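Local coordinates for putative fructose-bisphosphate aldolase (Coccidioides immitis, PDB 3PM6), which belongs to the zinc-binding class II aldolase family and is built as a TIM barrel of eight parallel strands ringed by helices, at residues Arg100-Ser105 with Asp115-Asp120; Glu135-Cys140 with Thr183-Leu188; Glu179-Gly184 with Glu220-Val225. All coordinates share one frame; numbering follows the deposited sequence.

Contact 1 (Arg100-Ser105 with Asp115-Asp120)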
# COMPACT_ATOMS: atom_id res chain seq x y z
N ARG A 100 15.74 2.38 -12.98
CA ARG A 100 14.55 1.56 -12.91
C ARG A 100 13.38 2.37 -12.31
O ARG A 100 12.25 2.34 -12.83
CB ARG A 100 14.82 0.29 -12.09
CG ARG A 100 13.61 -0.66 -12.00
CD ARG A 100 13.79 -1.74 -10.91
NE ARG A 100 12.58 -2.55 -10.78
CZ ARG A 100 12.50 -3.70 -10.10
NH1 ARG A 100 11.36 -4.36 -10.06
NH2 ARG A 100 13.56 -4.19 -9.46
N ALA A 101 13.67 3.10 -11.24
CA ALA A 101 12.65 4.00 -10.67
C ALA A 101 12.23 5.11 -11.65
O ALA A 101 11.06 5.44 -11.75
CB ALA A 101 13.12 4.59 -9.35
N ALA A 102 13.20 5.70 -12.34
CA ALA A 102 12.95 6.84 -13.22
C ALA A 102 12.12 6.43 -14.46
O ALA A 102 11.35 7.24 -14.99
CB ALA A 102 14.26 7.49 -13.64
N ASP A 103 12.29 5.17 -14.89
CA ASP A 103 11.52 4.55 -15.98
C ASP A 103 10.03 4.35 -15.61
O ASP A 103 9.18 4.23 -16.49
CB ASP A 103 12.14 3.22 -16.40
CG ASP A 103 13.50 3.38 -17.09
OD1 ASP A 103 13.87 4.49 -17.52
OD2 ASP A 103 14.22 2.37 -17.20
N LEU A 104 9.71 4.33 -14.32
CA LEU A 104 8.32 4.20 -13.89
C LEU A 104 7.39 5.33 -14.39
O LEU A 104 6.18 5.12 -14.52
CB LEU A 104 8.22 4.07 -12.37
CG LEU A 104 8.70 2.74 -11.79
CD1 LEU A 104 8.79 2.79 -10.25
CD2 LEU A 104 7.80 1.59 -12.24
N SER A 105 7.95 6.52 -14.64
CA SER A 105 7.20 7.65 -15.21
C SER A 105 7.51 7.89 -16.68
O SER A 105 7.01 7.16 -17.55
CB SER A 105 7.45 8.94 -14.41
OG SER A 105 8.76 9.01 -13.87
N ASP A 115 8.10 11.95 -8.29
CA ASP A 115 8.30 13.35 -8.67
C ASP A 115 9.77 13.76 -8.52
O ASP A 115 10.24 14.67 -9.19
CB ASP A 115 7.42 14.24 -7.81
CG ASP A 115 5.95 13.87 -7.92
OD1 ASP A 115 5.36 14.10 -8.98
OD2 ASP A 115 5.38 13.34 -6.95
N SER A 116 10.50 13.08 -7.62
CA SER A 116 11.90 13.42 -7.33
C SER A 116 12.64 12.21 -6.83
O SER A 116 12.04 11.27 -6.33
CB SER A 116 12.02 14.57 -6.32
OG SER A 116 11.30 14.31 -5.13
N ILE A 117 13.95 12.21 -6.96
CA ILE A 117 14.70 11.02 -6.56
C ILE A 117 15.95 11.53 -5.92
O ILE A 117 16.53 12.49 -6.39
CB ILE A 117 15.05 10.18 -7.81
CG1 ILE A 117 13.79 9.59 -8.46
CG2 ILE A 117 16.15 9.10 -7.52
CD1 ILE A 117 14.09 8.74 -9.76
N MET A 118 16.36 10.89 -4.84
CA MET A 118 17.63 11.23 -4.28
C MET A 118 18.72 10.40 -4.92
O MET A 118 18.80 9.21 -4.67
CB MET A 118 17.66 11.09 -2.74
CG MET A 118 19.01 11.45 -2.17
SD MET A 118 19.19 10.99 -0.42
CE MET A 118 20.73 11.92 -0.09
N VAL A 119 19.57 11.03 -5.72
CA VAL A 119 20.73 10.34 -6.33
C VAL A 119 21.84 10.38 -5.30
O VAL A 119 22.60 11.34 -5.25
CB VAL A 119 21.18 11.02 -7.67
CG1 VAL A 119 22.29 10.23 -8.30
CG2 VAL A 119 19.98 11.16 -8.63
N ASP A 120 21.88 9.36 -4.45
CA ASP A 120 22.74 9.32 -3.29
C ASP A 120 23.97 8.48 -3.63
O ASP A 120 23.98 7.27 -3.40
CB ASP A 120 21.99 8.69 -2.09
CG ASP A 120 22.84 8.67 -0.83
OD1 ASP A 120 23.98 9.15 -0.93
OD2 ASP A 120 22.37 8.23 0.25

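Contact 2 (Glu135-Cys140 with Thr183-Leu188)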
# COMPACT_ATOMS: atom_id res chain seq x y z
N GLU A 135 25.49 12.18 -14.48
CA GLU A 135 24.84 11.39 -15.50
C GLU A 135 23.48 10.87 -15.08
O GLU A 135 22.60 10.75 -15.93
CB GLU A 135 25.78 10.31 -16.06
CG GLU A 135 25.80 8.96 -15.41
CD GLU A 135 26.66 7.97 -16.24
OE1 GLU A 135 27.77 7.61 -15.77
OE2 GLU A 135 26.25 7.56 -17.35
N LEU A 136 23.29 10.60 -13.79
CA LEU A 136 22.00 10.16 -13.32
C LEU A 136 20.98 11.28 -13.25
O LEU A 136 19.78 11.04 -13.43
CB LEU A 136 22.10 9.40 -11.98
CG LEU A 136 22.81 8.05 -12.12
CD1 LEU A 136 23.30 7.58 -10.75
CD2 LEU A 136 21.97 6.99 -12.82
N VAL A 137 21.44 12.50 -12.96
CA VAL A 137 20.58 13.66 -13.00
C VAL A 137 20.04 13.85 -14.43
O VAL A 137 18.85 14.14 -14.63
CB VAL A 137 21.34 14.93 -12.55
CG1 VAL A 137 20.62 16.20 -13.01
CG2 VAL A 137 21.54 14.90 -11.01
N ALA A 138 20.92 13.69 -15.42
CA ALA A 138 20.50 13.79 -16.83
C ALA A 138 19.38 12.79 -17.11
O ALA A 138 18.33 13.14 -17.65
CB ALA A 138 21.71 13.54 -17.78
N TYR A 139 19.59 11.55 -16.68
CA TYR A 139 18.63 10.49 -16.91
C TYR A 139 17.27 10.78 -16.26
O TYR A 139 16.21 10.55 -16.86
CB TYR A 139 19.21 9.16 -16.42
CG TYR A 139 18.46 7.94 -16.91
CD1 TYR A 139 18.93 7.20 -18.03
CD2 TYR A 139 17.30 7.51 -16.26
CE1 TYR A 139 18.22 6.04 -18.48
CE2 TYR A 139 16.60 6.38 -16.69
CZ TYR A 139 17.06 5.64 -17.79
OH TYR A 139 16.34 4.52 -18.19
N CYS A 140 17.29 11.28 -15.03
CA CYS A 140 16.07 11.64 -14.32
C CYS A 140 15.36 12.86 -14.97
O CYS A 140 14.14 12.90 -15.11
CB CYS A 140 16.40 11.95 -12.86
SG CYS A 140 16.94 10.52 -11.88
N THR A 183 26.22 19.91 -11.49
CA THR A 183 25.67 18.66 -12.03
C THR A 183 24.23 18.85 -12.45
O THR A 183 23.69 17.98 -13.10
CB THR A 183 25.69 17.49 -11.03
OG1 THR A 183 24.93 17.84 -9.86
CG2 THR A 183 27.10 17.13 -10.63
N GLY A 184 23.61 19.97 -12.07
CA GLY A 184 22.18 20.20 -12.36
C GLY A 184 21.16 19.62 -11.36
O GLY A 184 19.95 19.60 -11.63
N ILE A 185 21.64 19.14 -10.22
CA ILE A 185 20.72 18.71 -9.13
C ILE A 185 19.83 19.85 -8.73
O ILE A 185 20.18 20.98 -8.95
CB ILE A 185 21.47 18.33 -7.86
CG1 ILE A 185 22.25 19.56 -7.40
CG2 ILE A 185 22.31 17.12 -8.10
CD1 ILE A 185 23.31 19.28 -6.43
N ASN A 186 18.68 19.56 -8.12
CA ASN A 186 17.81 20.63 -7.63
C ASN A 186 18.02 20.89 -6.15
O ASN A 186 17.99 22.04 -5.72
CB ASN A 186 16.36 20.28 -7.88
CG ASN A 186 16.07 20.02 -9.35
OD1 ASN A 186 15.90 18.86 -9.78
ND2 ASN A 186 16.06 21.10 -10.15
N TRP A 187 18.23 19.82 -5.38
CA TRP A 187 18.40 19.91 -3.92
C TRP A 187 19.69 19.24 -3.45
O TRP A 187 20.17 18.33 -4.09
CB TRP A 187 17.21 19.25 -3.22
CG TRP A 187 15.86 19.62 -3.80
CD1 TRP A 187 15.49 20.84 -4.31
CD2 TRP A 187 14.70 18.79 -3.88
NE1 TRP A 187 14.18 20.79 -4.75
CE2 TRP A 187 13.68 19.54 -4.50
CE3 TRP A 187 14.43 17.47 -3.52
CZ2 TRP A 187 12.41 19.03 -4.72
CZ3 TRP A 187 13.17 16.95 -3.76
CH2 TRP A 187 12.18 17.73 -4.35
N LEU A 188 20.24 19.71 -2.33
CA LEU A 188 21.47 19.20 -1.75
C LEU A 188 21.22 18.77 -0.31
O LEU A 188 20.53 19.46 0.41
CB LEU A 188 22.56 20.29 -1.74
CG LEU A 188 23.42 20.55 -2.99
CD1 LEU A 188 24.51 21.57 -2.70
CD2 LEU A 188 24.07 19.26 -3.49

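Contact 3 (Glu179-Gly184 with Glu220-Val225)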
# COMPACT_ATOMS: atom_id res chain seq x y z
N GLU A 179 30.59 22.44 -6.63
CA GLU A 179 30.84 21.36 -7.60
C GLU A 179 29.54 20.59 -7.91
O GLU A 179 29.26 20.30 -9.07
CB GLU A 179 31.97 20.37 -7.18
CG GLU A 179 33.28 21.04 -6.62
CD GLU A 179 34.41 20.03 -6.21
OE1 GLU A 179 34.97 20.09 -5.06
OE2 GLU A 179 34.75 19.20 -7.08
N PHE A 180 28.74 20.29 -6.88
CA PHE A 180 27.51 19.52 -7.11
C PHE A 180 26.39 20.31 -7.81
O PHE A 180 25.63 19.75 -8.62
CB PHE A 180 27.02 18.82 -5.84
CG PHE A 180 27.66 17.49 -5.62
CD1 PHE A 180 27.05 16.34 -6.07
CD2 PHE A 180 28.89 17.39 -4.97
CE1 PHE A 180 27.65 15.12 -5.89
CE2 PHE A 180 29.49 16.17 -4.78
CZ PHE A 180 28.87 15.04 -5.23
N VAL A 181 26.32 21.61 -7.53
CA VAL A 181 25.35 22.50 -8.23
C VAL A 181 25.51 22.44 -9.77
O VAL A 181 24.53 22.49 -10.51
CB VAL A 181 25.47 23.97 -7.72
CG1 VAL A 181 24.85 24.97 -8.69
CG2 VAL A 181 24.83 24.14 -6.34
N ALA A 182 26.76 22.34 -10.25
CA ALA A 182 27.04 22.22 -11.70
C ALA A 182 26.54 20.92 -12.32
O ALA A 182 26.44 20.81 -13.54
CB ALA A 182 28.55 22.40 -11.99
N THR A 183 26.22 19.91 -11.49
CA THR A 183 25.67 18.66 -12.03
C THR A 183 24.23 18.85 -12.45
O THR A 183 23.69 17.98 -13.10
CB THR A 183 25.69 17.49 -11.03
OG1 THR A 183 24.93 17.84 -9.86
CG2 THR A 183 27.10 17.13 -10.63
N GLY A 184 23.61 19.97 -12.07
CA GLY A 184 22.18 20.20 -12.36
C GLY A 184 21.16 19.62 -11.36
O GLY A 184 19.95 19.60 -11.63
N GLU A 220 20.89 30.14 -2.95
CA GLU A 220 20.01 30.80 -3.92
C GLU A 220 19.81 29.97 -5.20
O GLU A 220 18.91 30.25 -5.99
CB GLU A 220 20.53 32.21 -4.24
CG GLU A 220 20.73 33.06 -2.98
CD GLU A 220 20.98 34.54 -3.25
OE1 GLU A 220 21.64 34.88 -4.27
OE2 GLU A 220 20.52 35.36 -2.42
N ARG A 221 20.64 28.94 -5.37
CA ARG A 221 20.62 28.09 -6.58
C ARG A 221 20.02 26.70 -6.32
O ARG A 221 19.46 26.10 -7.25
CB ARG A 221 22.03 27.98 -7.21
CG ARG A 221 22.64 29.35 -7.68
CD ARG A 221 24.08 29.26 -8.23
NE ARG A 221 25.14 29.01 -7.23
CZ ARG A 221 26.25 28.32 -7.48
NH1 ARG A 221 26.45 27.79 -8.68
NH2 ARG A 221 27.16 28.13 -6.56
N VAL A 222 20.13 26.20 -5.09
CA VAL A 222 19.56 24.90 -4.73
C VAL A 222 18.85 24.89 -3.36
O VAL A 222 19.17 25.70 -2.48
CB VAL A 222 20.62 23.74 -4.80
CG1 VAL A 222 21.23 23.63 -6.17
CG2 VAL A 222 21.71 23.88 -3.72
N GLY A 223 17.88 23.99 -3.20
CA GLY A 223 17.21 23.78 -1.90
C GLY A 223 18.08 22.91 -0.98
O GLY A 223 18.90 22.14 -1.45
N LEU A 224 17.94 23.07 0.32
CA LEU A 224 18.80 22.34 1.25
C LEU A 224 17.95 21.36 2.02
O LEU A 224 16.85 21.72 2.43
CB LEU A 224 19.52 23.29 2.20
CG LEU A 224 20.52 24.25 1.54
CD1 LEU A 224 21.17 25.17 2.59
CD2 LEU A 224 21.62 23.47 0.79
N VAL A 225 18.47 20.15 2.20
CA VAL A 225 17.70 19.01 2.69
C VAL A 225 18.39 18.48 3.93
O VAL A 225 19.58 18.13 3.90
CB VAL A 225 17.56 17.89 1.60
CG1 VAL A 225 16.64 16.77 2.07
CG2 VAL A 225 16.98 18.50 0.32

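Contact 1 (Arg100-Ser105 with Asp115-Asp120)
I117 on strand 116-119 meets A101 and A102 of helix 95-103, one of the helix-on-strand contacts that wrap the TIM barrel: helix 95-103 forms the crossover between the neighbouring parallel strands 85-92 and 116-119. The CB of I117 points at the helix, although the backbones stay well apart, with A102 CA and I117 CA 8.1 Å from each other. From this CB the CG2 branch lies anti to the backbone N and takes no part in the contact. CG1 sits beside the backbone N instead (chi1 -67°), and the chain runs on fully extended (chi2 179°), carrying CD1 to the helix surface. CG1 itself stops more than 5 Å short of both alanine methyls, and the terminal methyl does the touching. I117 CD1 lies 4.3 Å from A101 CB and 4.1 Å from A102 CB, in the notch between two methyls one residue apart on the helix. The helix is thus reached by a single slender tip, and only 84 Å² is buried between the segments. All three touching residues are buried. I145 and C140 pack on I117, and A101 also rests on L89 of strand 85-92. Beyond the packing layer, D120 OD2 is hydrogen-bonded to ND1 of the zinc ligand H91. The methyl I117 CD1 also comes 4.1 Å from the backbone nitrogen A102 N.

Contact 2 (Glu135-Cys140 with Thr183-Leu188)
V137 of helix 126-141 plugs into the turn that leads from helix 174-181 to strand 187-188, on the outer, helix-lined layer of the TIM barrel. Its CB points at the turn, and the two methyls divide the work. CG1 stands roughly anti to the backbone N (chi1 161°, some 20° short of exact) and lies beside the carbonyl oxygens of T183 and G184, the T183 C=O pointing roughly at it and the G184 C=O met side-on. CG2, anti to the carbonyl carbon, faces I185. The apolar half of the contact is one methyl pair, V137 CG2 to I185 CG2 at 3.7 Å, with the two side chains meeting at a slant. I185 holds its CG1 in the sterically tight site between its own backbone N and carbonyl carbon (chi1 60°); this turns the longer branch away from V137, so the short CG2 branch makes the touch. I185 also packs on T133 and on A149 of strand 146-149. G184, the first residue past the helical conformation, has a positive phi of 85°. T183 OG1 points to F180 O, at a modelled distance too short to be taken literally, and N186 OD1 accepts a hydrogen bond from T147 N. V137 CG1 lies 3.7 Å from G184 O and 3.5 Å from T183 O, apolar carbon against backbone oxygen.

Contact 3 (Glu179-Gly184 with Glu220-Val225)
In this TIM barrel, the end of helix 174-181 packs against the loop that enters strand 223-226, and the packing centres on one valine, V181. Its two methyls part toward successive residues. CG2, anti to the carbonyl carbon, meets the isopropyl group of V222, 3.6 Å from V222 CG1 and 4.1 Å from V222 CG2, the side chains meeting at a slant. CG1, roughly anti to the backbone N (chi1 161°), lies over one face of the R221 guanidinium, and the two side chains cross at about a right angle. V181 CG1 is 3.8 Å from R221 CZ and 3.2 Å from R221 NH1, the latter shorter than usual for such a pair and perhaps a sign of an imprecise arginine position. In R221, CG is anti to the carbonyl carbon and the chain bends at chi3 (-72°), which sets the flat group across V181. R221 is exposed and forms the outer part of the contact, V222 the buried part. A type I turn runs from V181 to G184, with G184 N bonded to V181 O at 3.1 Å. Within the fold, F180 faces inward from V181's helix onto helix 126-141, strand 146-149 and L188, V222 also packs on L188 of strand 187-188, and the backbone of G223 pairs with N186 and L188, stitching strand 223-226 beside strand 187-188.

In the fold
The three contacts follow one another along the chain and round the same parallel barrel. Contact 1 closes at strand 116-119, contact 2 opens on the next helix, 126-141, and contact 3 begins on helix 174-181 and shares T183 and G184 with the second segment of contact 2. The centres of contacts 1 and 2 lie about 11 Å apart. Those of contacts 2 and 3 are about 9 Å apart. A hydrogen bond between D103 OD1 and Y139 OH (2.6 Å) joins contacts 1 and 2, and the L188 O to V225 N backbone hydrogen bond joins contacts 2 and 3. Contacts 1 and 3, with centres about 18 Å apart, do not touch; contact 2 links them.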